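PDB 4ZOH: putative oxidoreductase molybdopterin-binding subunit from Sulfolobus tokodaii, which probably serves as the large, molybdenum-cofactor-binding subunit of a xanthine dehydrogenase/aldehyde oxidase family oxidoreductase, holding the pterin cytosine dinucleotide. Local coordinates for residues T150-L155 against K261-V266; I26-T31 against R236-W241. All blocks are in the same frame, centred on the assembly; numbering follows the deposited sequence.

Contact 1. Residues T150-L155 against K261-V266; sequences TISDTL and KFEVAV
Phe262 lays its ring across the neighbouring strand, one face under the backbone N of Asp153, which sits 3.7 Å above the ring plane toward the rim. The ring reaches there because CG stands between the backbone N and the carbonyl carbon (chi1 79°), which tips it toward the partner strand. CE2 then meets the branch point of Leu155, CG, at 3.7 Å, and touches CB of Asp153. Without the ring, as with an alanine in its place, Leu155 would probably lose its aromatic neighbour and a gap would open under the Asp153 backbone. On the same side of the sheet as Phe262, CG1 of Val264 packs on CB of Ile151 at 3.8 Å; beta-branched residues suit such extended backbone, and helix 336-353 covers the Ile151, Val264 and Leu155 side chains. The segments 150-155 and 261-266 run antiparallel at 164°, within strands 149-161 and 254-266, edge and next strand of a mixed five-stranded sheet in the first molybdopterin cofactor-binding domain. Two hydrogen bonds join Ile151 and Val264. The Asp153-Phe262 pair is lopsided: Phe262 N meets Asp153 O almost head-on at 3.0 Å, whereas Asp153 N to Phe262 O is weak at 3.4 Å. Asp153 OD2 takes the N-H of Thr154 at 2.7 Å, while OD1 forms a salt bridge with Arg693. The other face is polar. Glu263, extended beyond CG, brings OE1 to 3.0 Å from Thr150 OG1, and its OE2 pairs with Arg276. Beside Thr154 OG1 runs the aliphatic part of Lys261, CD at 3.2 Å, before its ammonium reaches Glu112.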
loop_
_atom_site.group_PDB
_atom_site.type_symbol
_atom_site.label_atom_id
_atom_site.label_comp_id
_atom_site.label_asym_id
_atom_site.label_seq_id
_atom_site.Cartn_x
_atom_site.Cartn_y
_atom_site.Cartn_z
ATOM N N THR A 150 24.090 -58.903 16.536
ATOM C CA THR A 150 23.122 -57.938 16.079
ATOM C C THR A 150 22.419 -57.300 17.239
ATOM O O THR A 150 22.136 -57.950 18.266
ATOM C CB THR A 150 22.067 -58.518 15.062
ATOM O OG1 THR A 150 21.163 -59.394 15.744
ATOM C CG2 THR A 150 22.753 -59.210 13.983
ATOM N N ILE A 151 22.087 -56.023 17.033
ATOM C CA ILE A 151 21.422 -55.205 18.052
ATOM C C ILE A 151 20.114 -54.682 17.486
ATOM O O ILE A 151 20.098 -54.209 16.375
ATOM C CB ILE A 151 22.314 -53.952 18.476
ATOM C CG1 ILE A 151 23.802 -54.324 18.773
ATOM C CG2 ILE A 151 21.677 -53.142 19.629
ATOM C CD1 ILE A 151 24.002 -55.041 20.069
ATOM N N SER A 152 19.055 -54.668 18.298
ATOM C CA SER A 152 17.735 -54.207 17.825
ATOM C C SER A 152 17.128 -53.244 18.777
ATOM O O SER A 152 17.259 -53.426 19.961
ATOM C CB SER A 152 16.770 -55.395 17.692
ATOM O OG SER A 152 17.224 -56.131 16.606
ATOM N N ASP A 153 16.431 -52.239 18.249
ATOM C CA ASP A 153 15.562 -51.388 19.066
ATOM C C ASP A 153 14.641 -50.543 18.144
ATOM O O ASP A 153 14.699 -50.643 16.931
ATOM C CB ASP A 153 16.421 -50.453 19.975
ATOM C CG ASP A 153 15.779 -50.189 21.287
ATOM O OD1 ASP A 153 16.516 -50.071 22.284
ATOM O OD2 ASP A 153 14.534 -50.152 21.364
ATOM N N THR A 154 13.770 -49.758 18.757
ATOM C CA THR A 154 12.927 -48.826 18.025
ATOM C C THR A 154 13.278 -47.375 18.445
ATOM O O THR A 154 13.183 -47.040 19.612
ATOM C CB THR A 154 11.451 -49.201 18.270
ATOM O OG1 THR A 154 11.221 -50.452 17.591
ATOM C CG2 THR A 154 10.491 -48.134 17.756
ATOM N N LEU A 155 13.701 -46.563 17.485
ATOM C CA LEU A 155 14.050 -45.158 17.742
ATOM C C LEU A 155 12.957 -44.269 17.206
ATOM O O LEU A 155 12.513 -44.463 16.088
ATOM C CB LEU A 155 15.367 -44.799 17.044
ATOM C CG LEU A 155 16.600 -45.646 17.296
ATOM C CD1 LEU A 155 17.769 -45.134 16.467
ATOM C CD2 LEU A 155 16.865 -45.693 18.801
ATOM N N LYS A 261 12.286 -49.030 13.323
ATOM C CA LYS A 261 12.476 -50.385 13.923
ATOM C C LYS A 261 13.718 -50.863 13.216
ATOM O O LYS A 261 13.714 -51.003 11.968
ATOM C CB LYS A 261 11.324 -51.344 13.598
ATOM C CG LYS A 261 9.895 -50.774 13.707
ATOM C CD LYS A 261 9.276 -50.924 15.101
ATOM C CE LYS A 261 7.769 -50.684 15.141
ATOM N NZ LYS A 261 7.020 -51.811 14.502
ATOM N N PHE A 262 14.817 -51.044 13.963
ATOM C CA PHE A 262 16.116 -51.330 13.283
ATOM C C PHE A 262 16.740 -52.611 13.824
ATOM O O PHE A 262 16.453 -53.030 14.932
ATOM C CB PHE A 262 17.116 -50.133 13.357
ATOM C CG PHE A 262 17.834 -50.010 14.692
ATOM C CD1 PHE A 262 18.988 -50.780 14.974
ATOM C CD2 PHE A 262 17.341 -49.174 15.679
ATOM C CE1 PHE A 262 19.604 -50.718 16.221
ATOM C CE2 PHE A 262 17.969 -49.075 16.910
ATOM C CZ PHE A 262 19.114 -49.840 17.176
ATOM N N GLU A 263 17.637 -53.202 13.052
ATOM C CA GLU A 263 18.488 -54.212 13.595
ATOM C C GLU A 263 19.807 -53.954 12.942
ATOM O O GLU A 263 19.874 -53.787 11.727
ATOM C CB GLU A 263 17.938 -55.635 13.299
ATOM C CG GLU A 263 18.992 -56.751 13.211
ATOM C CD GLU A 263 18.405 -58.166 13.091
ATOM O OE1 GLU A 263 18.913 -59.102 13.790
ATOM O OE2 GLU A 263 17.430 -58.349 12.319
ATOM N N VAL A 264 20.887 -53.930 13.741
ATOM C CA VAL A 264 22.174 -53.601 13.108
ATOM C C VAL A 264 23.075 -54.829 13.247
ATOM O O VAL A 264 23.089 -55.507 14.287
ATOM C CB VAL A 264 22.790 -52.246 13.672
ATOM C CG1 VAL A 264 22.996 -52.305 15.171
ATOM C CG2 VAL A 264 24.071 -51.842 12.988
ATOM N N ALA A 265 23.840 -55.053 12.190
ATOM C CA ALA A 265 24.801 -56.102 12.146
ATOM C C ALA A 265 26.220 -55.557 12.275
ATOM O O ALA A 265 26.745 -54.797 11.421
ATOM C CB ALA A 265 24.650 -56.904 10.852
ATOM N N VAL A 266 26.869 -56.018 13.341
ATOM C CA VAL A 266 28.227 -55.578 13.624
ATOM C C VAL A 266 29.235 -56.703 13.832
ATOM O O VAL A 266 28.867 -57.798 14.329
ATOM C CB VAL A 266 28.244 -54.662 14.870
ATOM C CG1 VAL A 266 27.313 -53.455 14.645
ATOM C CG2 VAL A 266 27.896 -55.428 16.164
HETATM O O HOH W 1 15.573 -57.641 14.159
#

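Contact 2. Residues I26-T31 against R236-W241; sequences IELPGT and RKPLKW
Apolar packing centres on Pro238, whose ring is pushed against the bend of residues 28-31. Its CG meets CB of Leu28 at 3.6 Å and lies 3.5 Å from the carbonyl O of Pro29, while its CB touches Thr31 OG1. Thr31 uses its other branch on Lys240: CG2, anti to the backbone N (chi1 -67° for OG1), rests 3.7 Å from CB of the lysine. A compact, rigid proline suits this spot, where it offers carbon to backbone and side chains alike. Among the polar contacts, Lys240 folds its chain at chi2, chi3 and chi4 to carry NZ back to the loop. There NZ makes a weak hydrogen bond to Ile26 O at 3.0 Å and a weak, salt-bridged one to Glu27 OE2 at 3.2 Å, the side chains of Glu27 and Lys240 crossing at about a right angle. A water accepts from NZ and donates to Glu27 OE1, and Asp24 is the stronger mate of the ammonium. Within the loop, Leu28 O is gripped twice by Thr31, by OG1 at 2.6 Å and by the backbone N, both from one face of the carbonyl. Gly30, at positive phi, suits the third position of the type II beta turn from Leu28 to Thr31, which leads into strand 32-38 beside the parallel strand 239-241 of a mixed sheet that joins the hammerhead and cofactor-binding family regions.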
loop_
_atom_site.group_PDB
_atom_site.type_symbol
_atom_site.label_atom_id
_atom_site.label_comp_id
_atom_site.label_asym_id
_atom_site.label_seq_id
_atom_site.Cartn_x
_atom_site.Cartn_y
_atom_site.Cartn_z
ATOM N N ILE A 26 0.933 -4.487 5.726
ATOM C CA ILE A 26 0.399 -3.985 4.459
ATOM C C ILE A 26 -1.098 -3.821 4.518
ATOM O O ILE A 26 -1.777 -4.663 5.061
ATOM C CB ILE A 26 0.787 -4.855 3.243
ATOM C CG1 ILE A 26 2.305 -5.098 3.274
ATOM C CG2 ILE A 26 0.390 -4.106 1.971
ATOM C CD1 ILE A 26 2.749 -6.217 2.363
ATOM N N GLU A 27 -1.585 -2.721 3.954
ATOM C CA GLU A 27 -3.005 -2.387 3.935
ATOM C C GLU A 27 -3.387 -1.908 2.534
ATOM O O GLU A 27 -2.608 -1.245 1.877
ATOM C CB GLU A 27 -3.374 -1.239 4.922
ATOM C CG GLU A 27 -3.291 -1.574 6.394
ATOM C CD GLU A 27 -4.046 -2.829 6.775
ATOM O OE1 GLU A 27 -5.038 -3.171 6.111
ATOM O OE2 GLU A 27 -3.631 -3.496 7.755
ATOM N N LEU A 28 -4.605 -2.205 2.102
ATOM C CA LEU A 28 -5.141 -1.583 0.912
ATOM C C LEU A 28 -6.501 -0.912 1.281
ATOM O O LEU A 28 -7.092 -1.228 2.334
ATOM C CB LEU A 28 -5.312 -2.680 -0.134
ATOM C CG LEU A 28 -3.997 -3.112 -0.775
ATOM C CD1 LEU A 28 -4.162 -4.449 -1.516
ATOM C CD2 LEU A 28 -3.300 -2.018 -1.621
ATOM N N PRO A 29 -7.010 0.000 0.441
ATOM C CA PRO A 29 -8.308 0.689 0.746
ATOM C C PRO A 29 -9.444 -0.351 0.877
ATOM O O PRO A 29 -9.530 -1.250 0.054
ATOM C CB PRO A 29 -8.568 1.521 -0.527
ATOM C CG PRO A 29 -7.222 1.671 -1.208
ATOM C CD PRO A 29 -6.508 0.362 -0.916
ATOM N N GLY A 30 -10.280 -0.217 1.897
ATOM C CA GLY A 30 -11.370 -1.148 2.173
ATOM C C GLY A 30 -11.021 -2.584 2.513
ATOM O O GLY A 30 -11.862 -3.446 2.390
ATOM N N THR A 31 -9.801 -2.849 2.960
ATOM C CA THR A 31 -9.372 -4.207 3.293
ATOM C C THR A 31 -10.293 -4.822 4.329
ATOM O O THR A 31 -10.588 -4.185 5.325
ATOM C CB THR A 31 -7.922 -4.203 3.856
ATOM O OG1 THR A 31 -7.006 -3.803 2.795
ATOM C CG2 THR A 31 -7.576 -5.622 4.334
ATOM N N ARG A 236 -14.099 -8.963 -4.515
ATOM C CA ARG A 236 -13.673 -7.647 -5.087
ATOM C C ARG A 236 -13.255 -6.536 -4.088
ATOM O O ARG A 236 -13.283 -5.344 -4.463
ATOM C CB ARG A 236 -14.760 -7.056 -6.032
ATOM C CG ARG A 236 -15.306 -8.000 -7.103
ATOM C CD ARG A 236 -14.258 -8.846 -7.758
ATOM N NE ARG A 236 -14.891 -9.667 -8.810
ATOM C CZ ARG A 236 -14.990 -9.323 -10.096
ATOM N NH1 ARG A 236 -14.528 -8.145 -10.529
ATOM N NH2 ARG A 236 -15.518 -10.163 -10.955
ATOM N N LYS A 237 -12.982 -6.909 -2.821
ATOM C CA LYS A 237 -12.304 -6.074 -1.839
ATOM C C LYS A 237 -10.994 -6.786 -1.512
ATOM O O LYS A 237 -10.849 -7.997 -1.758
ATOM C CB LYS A 237 -13.122 -5.864 -0.563
ATOM C CG LYS A 237 -14.566 -5.382 -0.740
ATOM C CD LYS A 237 -14.596 -3.876 -0.950
ATOM C CE LYS A 237 -16.008 -3.443 -1.335
ATOM N NZ LYS A 237 -16.089 -1.966 -1.277
ATOM N N PRO A 238 -9.990 -6.019 -1.055
ATOM C CA PRO A 238 -8.837 -6.697 -0.504
ATOM C C PRO A 238 -9.199 -7.443 0.814
ATOM O O PRO A 238 -10.061 -7.004 1.568
ATOM C CB PRO A 238 -7.872 -5.556 -0.210
ATOM C CG PRO A 238 -8.412 -4.353 -0.961
ATOM C CD PRO A 238 -9.894 -4.541 -0.928
ATOM N N LEU A 239 -8.562 -8.591 1.020
ATOM C CA LEU A 239 -8.924 -9.513 2.077
ATOM C C LEU A 239 -7.586 -9.889 2.730
ATOM O O LEU A 239 -6.682 -10.420 2.045
ATOM C CB LEU A 239 -9.508 -10.790 1.425
ATOM C CG LEU A 239 -10.806 -10.701 0.548
ATOM C CD1 LEU A 239 -11.265 -12.153 0.265
ATOM C CD2 LEU A 239 -11.956 -9.893 1.174
ATOM N N LYS A 240 -7.493 -9.586 4.025
ATOM C CA LYS A 240 -6.331 -9.868 4.866
ATOM C C LYS A 240 -6.634 -11.087 5.728
ATOM O O LYS A 240 -7.655 -11.133 6.437
ATOM C CB LYS A 240 -6.056 -8.658 5.810
ATOM C CG LYS A 240 -4.974 -8.863 6.871
ATOM C CD LYS A 240 -3.555 -8.797 6.237
ATOM C CE LYS A 240 -3.113 -7.388 5.788
ATOM N NZ LYS A 240 -2.991 -6.523 7.036
ATOM N N TRP A 241 -5.741 -12.060 5.676
ATOM C CA TRP A 241 -5.880 -13.181 6.556
ATOM C C TRP A 241 -4.621 -13.266 7.473
ATOM O O TRP A 241 -3.470 -13.355 6.943
ATOM C CB TRP A 241 -5.938 -14.459 5.715
ATOM C CG TRP A 241 -5.718 -15.700 6.601
ATOM C CD1 TRP A 241 -6.472 -16.092 7.653
ATOM C CD2 TRP A 241 -4.621 -16.638 6.533
ATOM N NE1 TRP A 241 -5.952 -17.273 8.208
ATOM C CE2 TRP A 241 -4.836 -17.622 7.524
ATOM C CE3 TRP A 241 -3.510 -16.774 5.691
ATOM C CZ2 TRP A 241 -3.935 -18.723 7.729
ATOM C CZ3 TRP A 241 -2.656 -17.904 5.855
ATOM C CH2 TRP A 241 -2.871 -18.839 6.887
HETATM O O HOH W 2 -5.601 -5.552 7.084
#

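Both contacts are partly buried and lie on opposite sides of the chain's centre, their centres about 56 Å apart with no touch between them. They hold different elements: contact 1 pairs two long antiparallel strands of the five-stranded sheet, and contact 2 sets a turn against the start of a short strand in the seven-stranded one. Backbone hydrogen bonding between the segments therefore carries contact 1, with Phe262, Ile151 and Val264 on one side and mostly polar or charged side chains on the other, whereas contact 2 relies on side chains, a proline ring and a lysine. Contact 1 is untouched by other chains of the assembly; contact 2 lies near subunit boundaries, with Pro29 packing on Asp25 of the second copy.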